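PDB 2EA3: chymotrypsin from Cellulomonas bogoriensis, which probably cleaves peptide bonds within protein chains as a secreted serine endopeptidase of the trypsin-like S1 family. Local coordinates for residues Val130-Gly135 with Gly162-Gln167. Numbering follows the deposited sequence.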
loop_
_atom_site.group_PDB
_atom_site.type_symbol
_atom_site.label_atom_id
_atom_site.label_comp_id
_atom_site.label_asym_id
_atom_site.label_seq_id
_atom_site.Cartn_x
_atom_site.Cartn_y
_atom_site.Cartn_z
ATOM N N VAL A 130 3.693 0.000 13.496
ATOM C CA VAL A 130 4.732 -0.105 12.471
ATOM C C VAL A 130 5.203 1.325 12.171
ATOM O O VAL A 130 4.398 2.224 12.162
ATOM C CB VAL A 130 4.172 -0.731 11.170
ATOM C CG1 VAL A 130 5.247 -0.807 10.084
ATOM C CG2 VAL A 130 3.550 -2.118 11.430
ATOM N N CYS A 131 6.497 1.529 11.917
ATOM C CA CYS A 131 6.986 2.862 11.564
ATOM C C CYS A 131 6.881 3.020 10.051
ATOM O O CYS A 131 6.830 2.033 9.333
ATOM C CB CYS A 131 8.449 3.015 11.991
ATOM S SG CYS A 131 9.623 1.865 11.173
ATOM N N ALA A 132 6.864 4.254 9.572
ATOM C CA ALA A 132 6.933 4.491 8.135
ATOM C C ALA A 132 7.481 5.880 7.929
ATOM O O ALA A 132 7.449 6.711 8.843
ATOM C CB ALA A 132 5.559 4.376 7.498
ATOM N N GLU A 133 8.008 6.113 6.737
ATOM C CA GLU A 133 8.497 7.435 6.395
ATOM C C GLU A 133 7.877 7.800 5.061
ATOM O O GLU A 133 7.268 6.953 4.432
ATOM C CB GLU A 133 10.038 7.462 6.416
ATOM C CG GLU A 133 10.543 7.402 7.882
ATOM C CD GLU A 133 12.042 7.294 8.036
ATOM O OE1 GLU A 133 12.759 7.763 7.137
ATOM O OE2 GLU A 133 12.509 6.735 9.064
ATOM N N PRO A 134 7.939 9.083 4.680
ATOM C CA PRO A 134 7.442 9.422 3.359
ATOM C C PRO A 134 8.260 8.689 2.289
ATOM O O PRO A 134 9.529 8.602 2.358
ATOM C CB PRO A 134 7.652 10.944 3.294
ATOM C CG PRO A 134 7.665 11.379 4.771
ATOM C CD PRO A 134 8.442 10.269 5.400
ATOM N N GLY A 135 7.536 8.172 1.315
ATOM C CA GLY A 135 8.079 7.284 0.312
ATOM C C GLY A 135 7.489 5.908 0.522
ATOM O O GLY A 135 7.263 5.193 -0.440
ATOM N N GLY A 162 7.201 4.961 15.594
ATOM C CA GLY A 162 6.058 5.789 15.250
ATOM C C GLY A 162 4.775 4.996 15.190
ATOM O O GLY A 162 4.739 3.817 15.565
ATOM N N THR A 163 3.723 5.658 14.724
ATOM C CA THR A 163 2.407 5.043 14.548
ATOM C C THR A 163 2.033 5.218 13.084
ATOM O O THR A 163 2.099 6.328 12.581
ATOM C CB THR A 163 1.358 5.787 15.372
ATOM O OG1 THR A 163 1.758 5.800 16.745
ATOM C CG2 THR A 163 -0.016 5.126 15.231
ATOM N N THR A 164 1.655 4.138 12.414
ATOM C CA THR A 164 1.309 4.207 10.985
ATOM C C THR A 164 -0.084 3.634 10.762
ATOM O O THR A 164 -0.441 2.600 11.344
ATOM C CB THR A 164 2.313 3.445 10.117
ATOM O OG1 THR A 164 3.629 3.960 10.359
ATOM C CG2 THR A 164 1.994 3.623 8.619
ATOM N N PHE A 165 -0.845 4.308 9.900
ATOM C CA PHE A 165 -2.209 3.928 9.590
ATOM C C PHE A 165 -2.275 3.403 8.179
ATOM O O PHE A 165 -1.517 3.860 7.319
ATOM C CB PHE A 165 -3.118 5.151 9.702
ATOM C CG PHE A 165 -3.201 5.718 11.102
ATOM C CD1 PHE A 165 -2.230 6.607 11.579
ATOM C CD2 PHE A 165 -4.247 5.344 11.945
ATOM C CE1 PHE A 165 -2.318 7.130 12.901
ATOM C CE2 PHE A 165 -4.348 5.861 13.230
ATOM C CZ PHE A 165 -3.371 6.752 13.711
ATOM N N PHE A 166 -3.156 2.424 7.956
ATOM C CA PHE A 166 -3.241 1.751 6.663
ATOM C C PHE A 166 -4.686 1.736 6.206
ATOM O O PHE A 166 -5.609 1.543 7.015
ATOM C CB PHE A 166 -2.713 0.304 6.768
ATOM C CG PHE A 166 -1.273 0.220 7.116
ATOM C CD1 PHE A 166 -0.860 0.360 8.442
ATOM C CD2 PHE A 166 -0.309 0.072 6.123
ATOM C CE1 PHE A 166 0.493 0.306 8.777
ATOM C CE2 PHE A 166 1.052 0.032 6.462
ATOM C CZ PHE A 166 1.443 0.149 7.788
ATOM N N GLN A 167 -4.875 1.960 4.912
ATOM C CA GLN A 167 -6.153 1.791 4.252
ATOM C C GLN A 167 -6.357 0.284 4.006
ATOM O O GLN A 167 -5.576 -0.336 3.317
ATOM C CB GLN A 167 -6.122 2.540 2.909
ATOM C CG GLN A 167 -7.226 2.144 1.913
ATOM C CD GLN A 167 -8.603 2.565 2.363
ATOM O OE1 GLN A 167 -8.868 3.745 2.564
ATOM N NE2 GLN A 167 -9.500 1.595 2.517
#
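Thr164 hands its hydroxyl to the backbone carbonyl of Val130 in the one hydrogen bond that joins 130-135 to 162-167. OG1 is the donor and lies 2.6 Å from Val130 O, a short bond, but not one aimed at a lone pair: OG1 stands above the carbonyl plane, 38° out of it, with a C=O...OG1 angle of 134°. The first torsion (chi1 -56°) puts OG1 beside the backbone N of Thr164, within reach of Val130 O, and turns CG2 anti to that nitrogen. Two other polar approaches fail on angle. Val130 O is 3.4 Å from Thr164 N, and Ala132 N sits 3.3 Å from Thr164 OG1, yet neither pair is hydrogen-bonded.

The segment 162-167 belongs to strand 161-168 of the second six-stranded antiparallel barrel in this two-barrel, chymotrypsin-like protease domain, whereas 130-135 is the loop leaving the neighbouring strand 125-128. That loop runs on toward Ser137, probably the nucleophile of a Ser-His-Asp triad with His32 and Asp56.

Apolar contacts come from two residues of the loop, Ala132 and Val130. Ala132 CB lies 3.5 Å from Thr164 OG1 and also touches the methyl Thr164 CG2, and Val130 CB meets the ring edge of Phe166 near the ring plane, 4.4 Å from Phe166 CZ. Replacing Thr164 by valine would probably leave Val130 O without its side-chain donor, with a methyl facing the carbonyl instead.

The CA atoms come nearest at Cys131 and Gly162, 4.8 Å apart; Cys131 CB approaches Gly162 N to 4.3 Å. The CA-CB bond of Cys131 points away from 162-167, and its SG is joined to Cys158 SG in a disulfide.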